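Local coordinates for Tubulin/ftsz, gtpase (Methanosaeta thermophila, PDB 3ZID), which binds and probably hydrolyses GTP as a tubulin- and FtsZ-like cytoskeletal protein that is thought to control archaeal cell shape, at residues G232-Y237 with L317-L322; L7-C12 with S119-M124; V174-L179 with S188-I193. All coordinates share one frame; numbering follows the deposited sequence.

Contact 1 (G232-Y237 with L317-L322); sequences GTLGYY and LSVLSL
Leu317 lays CD1 3.3 Å from Gly235 O in the antiparallel pairing of strands 232-238 and 315-322; with CG anti to the backbone N (chi1 177°), its branch leans across to strand 232-238, and the side chain also touches Phe203 and Leu204 of helix 186-210. Ser318 forms a hydrogen-bonded pair with Gly235: Gly235 N gives to Ser318 O at 2.7 Å, and Ser318 N returns a bond to Gly235 O from well above the carbonyl plane. Ser318 OG lies only 3.1 Å from Gly235 CA, in the place a side chain would take, and is itself bonded to Ser253 O. Val319 CG2 lies 3.8 Å from Leu234 CD2, the two side chains pointing the same way. Leu320 pairs with Thr233: Leu320 N reaches Thr233 O almost straight (3.0 Å, 175° at the hydrogen), and Thr233 N gives to Leu320 O. Leu320 O also takes a CA-H...O contact from Gly232 CA at 3.1 Å. Leu322 ends the line with CG over Gly232 CA (4.0 Å). Four backbone bonds thus carry the pairing; at Gly232 and Gly235 a CB would collide with Leu320 O and Ser318 OG, so the close approach there depends on glycine.

Contact 2 (L7-C12 with S119-M124); sequences LGVGQC and SFSPLM. With GDP (guanosine-5'-diphosphate), chain C.
The nucleotide-binding domain of this tubulin/FtsZ-family GTPase has a Rossmann-like parallel sheet, and here Leu7 and Val9, on its strand 3-9, pack on Phe120, Ser121 and Met124 of helix 117-131. The helix begins at the end of the glycine-rich tubulin signature loop; Gly115, Thr116 and Gly117 bind GTP. Val9 has the largest share and touches Phe120, Ser121 and Met124. Its CG1 sits 3.6 Å from Phe120 CB and meets the Phe120 ring obliquely, while that ring also stacks edge-to-face (T-shaped) with Phe86. Ser121 OG comes up to Val9 CB at 3.6 Å, but its polar bond goes back along the helix to Gly117 O, so the hydroxyl can sit buried against an apolar neighbour. With CG anti to the backbone N (chi1 -157°), the Met124 chain carries SD to 3.9 Å from Leu7 CD1; the bend at chi3 (-41°) then turns CE toward Val9 CG2, tip to tip at 4.1 Å. Replacing Val9 by an alanine removes both methyl branches and would probably leave Phe120 CB and Met124 CE without their mates and the thioether end freer to turn. Just beyond Val9 the chain passes from strand to helix at the diphosphate. Gly10 has backbone angles that suit glycine, and a CB there would strike GDP O1B. The next two amides grip the phosphates with nearly straight bonds: Gln11 N meets GDP O2B at 2.9 Å, and Cys12 N meets GDP O2A at 3.0 Å.

Contact 3 (V174-L179 with S188-I193); sequences VDNQYL and SAYDRI. With GDP (guanosine-5'-diphosphate), chain C.
Ile193, on the long central helix 186-210 that corresponds to core helix H7 of tubulin and FtsZ, packs against Val174, Asn176 and Leu179 where the last strand of the parallel sheet turns into helix 176-179. The apolar contacts are its own: CG1 lies obliquely across Leu179 CB at 3.6 Å, CG2 meets Val174 CG1 at 3.9 Å, and Ile193 CD1 crosses the Asn176 side chain at about a right angle, 3.3 Å from OD1. A polar approach comes from the extended Arg192 chain: Leu179 O lies at the edge of the Arg192 guanidinium, near its plane, 3.5 Å from NH1. Asn176 and Tyr190 form part of the guanosine pocket. By stacking, Tyr190 spreads one ring face over the guanine, GDP C5 lying 3.5 Å above the ring centre. Among the hydrogen bonds, Asp175 caps helix 176-179 at the strand end, its OD1 accepting from Gln177 N. Asn176, an established GTP-binding residue, grips the base twice, so its amide is fixed in rotation: OD1 accepts from GDP N2 at 2.9 Å while ND2 gives to GDP N3 at 3.1 Å. Tyr190 OH donates to the ribose O2' of GDP at 2.7 Å.

All three contacts are buried, but they serve different parts of the fold. Contacts 2 and 3 both reach the parallel sheet of the GTPase domain and share one GDP: contact 2 at the diphosphate through backbone amides, contact 3 at base and ribose through side chains. Across their own segments both rely on van der Waals packing between strand and helix. Contact 1 lies in a second, mixed sheet and is held by strand-to-strand backbone bonds, without touching the nucleotide. Yet Gly232 bonds to Leu173, just ahead of 174-179 on the same strand, and helix 186-210, carrying Tyr190 and Ile193, also packs against Tyr236 and Leu317; the nearest atoms of contacts 1 and 3 are about 5 Å apart.

Contact 1 (G232-Y237 with L317-L322)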
loop_
_atom_site.group_PDB
_atom_site.type_symbol
_atom_site.label_atom_id
_atom_site.label_comp_id
_atom_site.label_asym_id
_atom_site.label_seq_id
_atom_site.Cartn_x
_atom_site.Cartn_y
_atom_site.Cartn_z
ATOM N N GLY A 232 7.180 -3.298 4.317
ATOM C CA GLY A 232 8.048 -2.143 4.310
ATOM C C GLY A 232 7.300 -0.940 3.828
ATOM O O GLY A 232 6.070 -0.910 3.829
ATOM N N THR A 233 8.048 0.046 3.369
ATOM C CA THR A 233 7.442 1.268 2.901
ATOM C C THR A 233 8.414 1.988 1.986
ATOM O O THR A 233 9.520 1.494 1.750
ATOM C CB THR A 233 6.978 2.173 4.074
ATOM O OG1 THR A 233 6.050 3.154 3.580
ATOM C CG2 THR A 233 8.162 2.882 4.738
ATOM N N LEU A 234 7.977 3.120 1.442
ATOM C CA LEU A 234 8.827 3.953 0.602
ATOM C C LEU A 234 9.026 5.310 1.280
ATOM O O LEU A 234 8.073 5.930 1.758
ATOM C CB LEU A 234 8.184 4.174 -0.767
ATOM C CG LEU A 234 7.933 2.934 -1.608
ATOM C CD1 LEU A 234 7.269 3.309 -2.935
ATOM C CD2 LEU A 234 9.250 2.217 -1.879
ATOM N N GLY A 235 10.260 5.789 1.279
ATOM C CA GLY A 235 10.555 7.143 1.723
ATOM C C GLY A 235 10.992 8.019 0.546
ATOM O O GLY A 235 11.378 7.531 -0.509
ATOM N N TYR A 236 10.910 9.326 0.720
ATOM C CA TYR A 236 11.121 10.207 -0.406
ATOM C C TYR A 236 11.491 11.576 0.092
ATOM O O TYR A 236 10.993 12.017 1.123
ATOM C CB TYR A 236 9.839 10.310 -1.202
ATOM C CG TYR A 236 9.904 11.158 -2.442
ATOM C CD1 TYR A 236 9.641 12.520 -2.409
ATOM C CD2 TYR A 236 10.188 10.575 -3.665
ATOM C CE1 TYR A 236 9.671 13.275 -3.570
ATOM C CE2 TYR A 236 10.214 11.307 -4.811
ATOM C CZ TYR A 236 9.970 12.653 -4.764
ATOM O OH TYR A 236 10.009 13.348 -5.947
ATOM N N TYR A 237 12.388 12.234 -0.629
ATOM C CA TYR A 237 12.689 13.624 -0.370
ATOM C C TYR A 237 13.225 14.292 -1.602
ATOM O O TYR A 237 14.159 13.797 -2.209
ATOM C CB TYR A 237 13.700 13.763 0.752
ATOM C CG TYR A 237 14.040 15.211 1.049
ATOM C CD1 TYR A 237 13.202 16.015 1.810
ATOM C CD2 TYR A 237 15.200 15.773 0.534
ATOM C CE1 TYR A 237 13.529 17.335 2.064
ATOM C CE2 TYR A 237 15.533 17.081 0.791
ATOM C CZ TYR A 237 14.694 17.853 1.540
ATOM O OH TYR A 237 15.036 19.149 1.765
ATOM N N LEU A 317 14.944 8.324 -3.051
ATOM C CA LEU A 317 13.946 7.330 -2.728
ATOM C C LEU A 317 14.565 6.282 -1.828
ATOM O O LEU A 317 15.629 5.752 -2.104
ATOM C CB LEU A 317 13.411 6.673 -3.995
ATOM C CG LEU A 317 12.389 5.553 -3.732
ATOM C CD1 LEU A 317 11.050 6.149 -3.485
ATOM C CD2 LEU A 317 12.335 4.621 -4.925
ATOM N N SER A 318 13.872 5.965 -0.754
ATOM C CA SER A 318 14.303 4.881 0.105
ATOM C C SER A 318 13.259 3.762 0.105
ATOM O O SER A 318 12.055 4.007 0.203
ATOM C CB SER A 318 14.555 5.406 1.522
ATOM O OG SER A 318 13.383 6.012 2.052
ATOM N N VAL A 319 13.727 2.535 -0.045
ATOM C CA VAL A 319 12.846 1.384 0.043
ATOM C C VAL A 319 13.279 0.713 1.311
ATOM O O VAL A 319 14.422 0.310 1.434
ATOM C CB VAL A 319 12.987 0.421 -1.159
ATOM C CG1 VAL A 319 11.983 -0.750 -1.036
ATOM C CG2 VAL A 319 12.813 1.190 -2.504
ATOM N N LEU A 320 12.370 0.637 2.272
ATOM C CA LEU A 320 12.672 0.079 3.588
ATOM C C LEU A 320 11.956 -1.241 3.776
ATOM O O LEU A 320 10.840 -1.427 3.307
ATOM C CB LEU A 320 12.196 1.006 4.694
ATOM C CG LEU A 320 12.844 2.374 4.798
ATOM C CD1 LEU A 320 12.293 3.089 6.026
ATOM C CD2 LEU A 320 14.351 2.216 4.884
ATOM N N SER A 321 12.636 -2.156 4.444
ATOM C CA SER A 321 12.072 -3.406 4.900
ATOM C C SER A 321 12.033 -3.389 6.427
ATOM O O SER A 321 13.023 -3.025 7.056
ATOM C CB SER A 321 12.972 -4.548 4.408
ATOM O OG SER A 321 12.598 -5.795 4.947
ATOM N N LEU A 322 10.916 -3.803 7.029
ATOM C CA LEU A 322 10.760 -3.711 8.488
ATOM C C LEU A 322 11.154 -4.998 9.205
ATOM O O LEU A 322 10.865 -6.091 8.721
ATOM C CB LEU A 322 9.316 -3.352 8.855
ATOM C CG LEU A 322 8.879 -2.017 8.246
ATOM C CD1 LEU A 322 7.461 -1.649 8.676
ATOM C CD2 LEU A 322 9.899 -0.902 8.600
#

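Contact 2 (L7-C12 with S119-M124)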
loop_
_atom_site.group_PDB
_atom_site.type_symbol
_atom_site.label_atom_id
_atom_site.label_comp_id
_atom_site.label_asym_id
_atom_site.label_seq_id
_atom_site.Cartn_x
_atom_site.Cartn_y
_atom_site.Cartn_z
ATOM N N LEU A 7 -1.930 -2.852 -11.093
ATOM C CA LEU A 7 -3.343 -3.204 -10.904
ATOM C C LEU A 7 -3.903 -2.420 -9.734
ATOM O O LEU A 7 -3.472 -2.621 -8.596
ATOM C CB LEU A 7 -3.458 -4.687 -10.569
ATOM C CG LEU A 7 -2.872 -5.620 -11.614
ATOM C CD1 LEU A 7 -2.951 -7.071 -11.158
ATOM C CD2 LEU A 7 -3.616 -5.423 -12.918
ATOM N N GLY A 8 -4.854 -1.530 -9.997
ATOM C CA GLY A 8 -5.456 -0.746 -8.936
ATOM C C GLY A 8 -6.822 -1.344 -8.618
ATOM O O GLY A 8 -7.731 -1.253 -9.423
ATOM N N VAL A 9 -6.959 -1.951 -7.443
ATOM C CA VAL A 9 -8.139 -2.768 -7.121
ATOM C C VAL A 9 -8.992 -2.107 -6.048
ATOM O O VAL A 9 -8.498 -1.738 -4.979
ATOM C CB VAL A 9 -7.692 -4.155 -6.643
ATOM C CG1 VAL A 9 -8.876 -5.096 -6.448
ATOM C CG2 VAL A 9 -6.679 -4.731 -7.637
ATOM N N GLY A 10 -10.275 -1.931 -6.338
ATOM C CA GLY A 10 -11.150 -1.233 -5.405
ATOM C C GLY A 10 -11.016 0.266 -5.592
ATOM O O GLY A 10 -10.176 0.726 -6.368
ATOM N N GLN A 11 -11.831 1.041 -4.891
ATOM C CA GLN A 11 -11.809 2.493 -5.078
ATOM C C GLN A 11 -10.443 3.150 -4.805
ATOM O O GLN A 11 -9.940 3.952 -5.611
ATOM C CB GLN A 11 -12.875 3.161 -4.208
ATOM C CG GLN A 11 -12.774 4.675 -4.221
ATOM C CD GLN A 11 -14.072 5.331 -3.856
ATOM O OE1 GLN A 11 -14.734 5.944 -4.697
ATOM N NE2 GLN A 11 -14.447 5.214 -2.592
ATOM N N CYS A 12 -9.858 2.820 -3.655
ATOM C CA CYS A 12 -8.570 3.381 -3.278
ATOM C C CYS A 12 -7.503 2.988 -4.311
ATOM O O CYS A 12 -6.804 3.849 -4.844
ATOM C CB CYS A 12 -8.184 2.929 -1.875
ATOM S SG CYS A 12 -6.524 3.384 -1.372
ATOM N N SER A 119 -10.192 -7.948 -0.558
ATOM C CA SER A 119 -10.482 -9.375 -0.745
ATOM C C SER A 119 -9.963 -9.913 -2.069
ATOM O O SER A 119 -9.384 -10.996 -2.124
ATOM C CB SER A 119 -11.982 -9.670 -0.605
ATOM O OG SER A 119 -12.756 -8.936 -1.536
ATOM N N PHE A 120 -10.176 -9.153 -3.137
ATOM C CA PHE A 120 -9.672 -9.518 -4.459
ATOM C C PHE A 120 -8.155 -9.655 -4.451
ATOM O O PHE A 120 -7.598 -10.551 -5.070
ATOM C CB PHE A 120 -9.992 -8.417 -5.473
ATOM C CG PHE A 120 -11.359 -8.501 -6.090
ATOM C CD1 PHE A 120 -12.482 -8.827 -5.331
ATOM C CD2 PHE A 120 -11.521 -8.206 -7.442
ATOM C CE1 PHE A 120 -13.743 -8.885 -5.923
ATOM C CE2 PHE A 120 -12.763 -8.256 -8.049
ATOM C CZ PHE A 120 -13.889 -8.600 -7.285
ATOM N N SER A 121 -7.486 -8.720 -3.795
ATOM C CA SER A 121 -6.048 -8.563 -3.994
ATOM C C SER A 121 -5.215 -9.765 -3.554
ATOM O O SER A 121 -4.380 -10.242 -4.316
ATOM C CB SER A 121 -5.539 -7.241 -3.406
ATOM O OG SER A 121 -6.139 -6.140 -4.081
ATOM N N PRO A 122 -5.442 -10.272 -2.332
ATOM C CA PRO A 122 -4.693 -11.478 -1.968
ATOM C C PRO A 122 -5.039 -12.650 -2.864
ATOM O O PRO A 122 -4.144 -13.448 -3.156
ATOM C CB PRO A 122 -5.140 -11.753 -0.534
ATOM C CG PRO A 122 -5.580 -10.408 -0.021
ATOM C CD PRO A 122 -6.189 -9.717 -1.187
ATOM N N LEU A 123 -6.300 -12.749 -3.291
ATOM C CA LEU A 123 -6.720 -13.837 -4.177
ATOM C C LEU A 123 -6.052 -13.727 -5.523
ATOM O O LEU A 123 -5.582 -14.725 -6.087
ATOM C CB LEU A 123 -8.245 -13.849 -4.372
ATOM C CG LEU A 123 -9.042 -14.101 -3.094
ATOM C CD1 LEU A 123 -10.576 -14.208 -3.280
ATOM C CD2 LEU A 123 -8.505 -15.337 -2.532
ATOM N N MET A 124 -6.006 -12.498 -6.030
ATOM C CA MET A 124 -5.424 -12.211 -7.335
ATOM C C MET A 124 -3.917 -12.450 -7.318
ATOM O O MET A 124 -3.338 -12.922 -8.291
ATOM C CB MET A 124 -5.728 -10.764 -7.729
ATOM C CG MET A 124 -5.671 -10.500 -9.235
ATOM S SD MET A 124 -6.153 -8.806 -9.635
ATOM C CE MET A 124 -7.521 -8.597 -8.514
HETATM P PB GDP C . -13.362 -0.969 -1.808
HETATM O O1B GDP C . -12.090 -1.783 -1.970
HETATM O O2B GDP C . -13.673 -0.235 -3.098
HETATM O O3B GDP C . -14.493 -1.918 -1.452
HETATM O O3A GDP C . -13.198 0.047 -0.579
HETATM P PA GDP C . -12.124 1.241 -0.566
HETATM O O1A GDP C . -12.799 2.561 -0.703
HETATM O O2A GDP C . -11.004 1.060 -1.566
HETATM O "O5'" GDP C . -11.524 1.021 0.891
HETATM C "C5'" GDP C . -11.799 1.980 1.900
HETATM C "C4'" GDP C . -10.481 2.323 2.581
HETATM O "O4'" GDP C . -9.641 2.961 1.618
HETATM C "C3'" GDP C . -10.740 3.319 3.677
HETATM O "O3'" GDP C . -9.695 3.152 4.632
HETATM C "C2'" GDP C . -10.597 4.633 2.960
HETATM O "O2'" GDP C . -10.192 5.641 3.880
HETATM C "C1'" GDP C . -9.481 4.337 1.978
HETATM N N9 GDP C . -9.547 5.074 0.715
HETATM C C8 GDP C . -10.592 5.154 -0.132
HETATM N N7 GDP C . -10.254 5.873 -1.230
HETATM C C5 GDP C . -8.969 6.254 -1.073
HETATM C C6 GDP C . -7.988 7.011 -1.854
HETATM O O6 GDP C . -8.306 7.511 -2.940
HETATM N N1 GDP C . -6.764 7.160 -1.349
HETATM C C2 GDP C . -6.403 6.645 -0.166
HETATM N N2 GDP C . -5.143 6.859 0.266
HETATM N N3 GDP C . -7.241 5.928 0.623
HETATM C C4 GDP C . -8.507 5.707 0.206
#

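Contact 3 (V174-L179 with S188-I193)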
loop_
_atom_site.group_PDB
_atom_site.type_symbol
_atom_site.label_atom_id
_atom_site.label_comp_id
_atom_site.label_asym_id
_atom_site.label_seq_id
_atom_site.Cartn_x
_atom_site.Cartn_y
_atom_site.Cartn_z
ATOM N N VAL A 174 1.138 1.856 3.232
ATOM C CA VAL A 174 0.756 3.258 3.125
ATOM C C VAL A 174 -0.220 3.541 4.277
ATOM O O VAL A 174 -1.318 2.975 4.338
ATOM C CB VAL A 174 0.067 3.549 1.769
ATOM C CG1 VAL A 174 -0.234 5.050 1.601
ATOM C CG2 VAL A 174 0.926 3.028 0.606
ATOM N N ASP A 175 0.184 4.403 5.199
ATOM C CA ASP A 175 -0.629 4.669 6.386
ATOM C C ASP A 175 -1.459 5.940 6.225
ATOM O O ASP A 175 -0.948 7.036 6.389
ATOM C CB ASP A 175 0.256 4.775 7.621
ATOM C CG ASP A 175 -0.553 4.905 8.920
ATOM O OD1 ASP A 175 -1.805 4.825 8.878
ATOM O OD2 ASP A 175 0.073 5.040 9.991
ATOM N N ASN A 176 -2.746 5.788 5.917
ATOM C CA ASN A 176 -3.612 6.953 5.731
ATOM C C ASN A 176 -3.593 7.875 6.950
ATOM O O ASN A 176 -3.648 9.092 6.816
ATOM C CB ASN A 176 -5.062 6.534 5.438
ATOM C CG ASN A 176 -5.349 6.339 3.954
ATOM O OD1 ASN A 176 -4.478 6.529 3.096
ATOM N ND2 ASN A 176 -6.589 5.939 3.645
ATOM N N GLN A 177 -3.505 7.289 8.139
ATOM C CA GLN A 177 -3.577 8.075 9.362
ATOM C C GLN A 177 -2.394 9.001 9.498
ATOM O O GLN A 177 -2.553 10.203 9.698
ATOM C CB GLN A 177 -3.678 7.161 10.592
ATOM C CG GLN A 177 -3.914 7.905 11.908
ATOM C CD GLN A 177 -5.141 8.804 11.859
ATOM O OE1 GLN A 177 -6.228 8.366 11.471
ATOM N NE2 GLN A 177 -4.973 10.069 12.257
ATOM N N TYR A 178 -1.203 8.443 9.359
ATOM C CA TYR A 178 0.002 9.235 9.485
ATOM C C TYR A 178 0.050 10.301 8.390
ATOM O O TYR A 178 0.521 11.417 8.620
ATOM C CB TYR A 178 1.227 8.328 9.387
ATOM C CG TYR A 178 2.519 9.083 9.589
ATOM C CD1 TYR A 178 2.839 9.614 10.837
ATOM C CD2 TYR A 178 3.391 9.320 8.524
ATOM C CE1 TYR A 178 4.015 10.314 11.032
ATOM C CE2 TYR A 178 4.568 10.037 8.710
ATOM C CZ TYR A 178 4.873 10.527 9.966
ATOM O OH TYR A 178 6.037 11.241 10.165
ATOM N N LEU A 179 -0.487 9.976 7.215
ATOM C CA LEU A 179 -0.380 10.874 6.068
ATOM C C LEU A 179 -1.556 11.846 6.004
ATOM O O LEU A 179 -1.522 12.821 5.252
ATOM C CB LEU A 179 -0.272 10.079 4.766
ATOM C CG LEU A 179 0.956 9.162 4.643
ATOM C CD1 LEU A 179 0.957 8.407 3.315
ATOM C CD2 LEU A 179 2.256 9.948 4.794
ATOM N N SER A 188 -9.335 15.954 -0.399
ATOM C CA SER A 188 -7.989 16.525 -0.477
ATOM C C SER A 188 -6.953 15.633 0.192
ATOM O O SER A 188 -5.828 15.521 -0.278
ATOM C CB SER A 188 -7.954 17.923 0.141
ATOM O OG SER A 188 -8.735 18.819 -0.630
ATOM N N ALA A 189 -7.347 14.991 1.284
ATOM C CA ALA A 189 -6.466 14.058 1.979
ATOM C C ALA A 189 -6.078 12.905 1.051
ATOM O O ALA A 189 -4.901 12.559 0.929
ATOM C CB ALA A 189 -7.123 13.529 3.247
ATOM N N TYR A 190 -7.086 12.298 0.429
ATOM C CA TYR A 190 -6.858 11.230 -0.526
ATOM C C TYR A 190 -5.944 11.693 -1.648
ATOM O O TYR A 190 -5.023 10.981 -2.009
ATOM C CB TYR A 190 -8.165 10.723 -1.131
ATOM C CG TYR A 190 -9.011 9.911 -0.182
ATOM C CD1 TYR A 190 -8.447 9.285 0.919
ATOM C CD2 TYR A 190 -10.366 9.733 -0.410
ATOM C CE1 TYR A 190 -9.217 8.533 1.777
ATOM C CE2 TYR A 190 -11.142 8.968 0.450
ATOM C CZ TYR A 190 -10.557 8.371 1.533
ATOM O OH TYR A 190 -11.317 7.616 2.402
ATOM N N ASP A 191 -6.226 12.860 -2.207
ATOM C CA ASP A 191 -5.392 13.384 -3.293
ATOM C C ASP A 191 -3.940 13.557 -2.867
ATOM O O ASP A 191 -3.028 13.174 -3.604
ATOM C CB ASP A 191 -5.951 14.693 -3.841
ATOM C CG ASP A 191 -7.265 14.501 -4.569
ATOM O OD1 ASP A 191 -7.617 13.343 -4.888
ATOM O OD2 ASP A 191 -7.950 15.509 -4.833
ATOM N N ARG A 192 -3.712 14.105 -1.673
ATOM C CA ARG A 192 -2.328 14.249 -1.225
ATOM C C ARG A 192 -1.659 12.887 -1.113
ATOM O O ARG A 192 -0.560 12.681 -1.610
ATOM C CB ARG A 192 -2.246 14.968 0.111
ATOM C CG ARG A 192 -0.797 15.228 0.570
ATOM C CD ARG A 192 -0.748 15.916 1.934
ATOM N NE ARG A 192 0.603 16.359 2.280
ATOM C CZ ARG A 192 1.446 15.689 3.063
ATOM N NH1 ARG A 192 1.076 14.544 3.616
ATOM N NH2 ARG A 192 2.659 16.176 3.308
ATOM N N ILE A 193 -2.324 11.959 -0.436
ATOM C CA ILE A 193 -1.753 10.641 -0.235
ATOM C C ILE A 193 -1.500 9.942 -1.563
ATOM O O ILE A 193 -0.403 9.442 -1.796
ATOM C CB ILE A 193 -2.652 9.767 0.641
ATOM C CG1 ILE A 193 -2.696 10.330 2.072
ATOM C CG2 ILE A 193 -2.158 8.330 0.619
ATOM C CD1 ILE A 193 -3.819 9.789 2.934
HETATM P PB GDP C . -13.362 -0.969 -1.808
HETATM O O1B GDP C . -12.090 -1.783 -1.970
HETATM O O2B GDP C . -13.673 -0.235 -3.098
HETATM O O3B GDP C . -14.493 -1.918 -1.452
HETATM O O3A GDP C . -13.198 0.047 -0.579
HETATM P PA GDP C . -12.124 1.241 -0.566
HETATM O O1A GDP C . -12.799 2.561 -0.703
HETATM O O2A GDP C . -11.004 1.060 -1.566
HETATM O "O5'" GDP C . -11.524 1.021 0.891
HETATM C "C5'" GDP C . -11.799 1.980 1.900
HETATM C "C4'" GDP C . -10.481 2.323 2.581
HETATM O "O4'" GDP C . -9.641 2.961 1.618
HETATM C "C3'" GDP C . -10.740 3.319 3.677
HETATM O "O3'" GDP C . -9.695 3.152 4.632
HETATM C "C2'" GDP C . -10.597 4.633 2.960
HETATM O "O2'" GDP C . -10.192 5.641 3.880
HETATM C "C1'" GDP C . -9.481 4.337 1.978
HETATM N N9 GDP C . -9.547 5.074 0.715
HETATM C C8 GDP C . -10.592 5.154 -0.132
HETATM N N7 GDP C . -10.254 5.873 -1.230
HETATM C C5 GDP C . -8.969 6.254 -1.073
HETATM C C6 GDP C . -7.988 7.011 -1.854
HETATM O O6 GDP C . -8.306 7.511 -2.940
HETATM N N1 GDP C . -6.764 7.160 -1.349
HETATM C C2 GDP C . -6.403 6.645 -0.166
HETATM N N2 GDP C . -5.143 6.859 0.266
HETATM N N3 GDP C . -7.241 5.928 0.623
HETATM C C4 GDP C . -8.507 5.707 0.206
#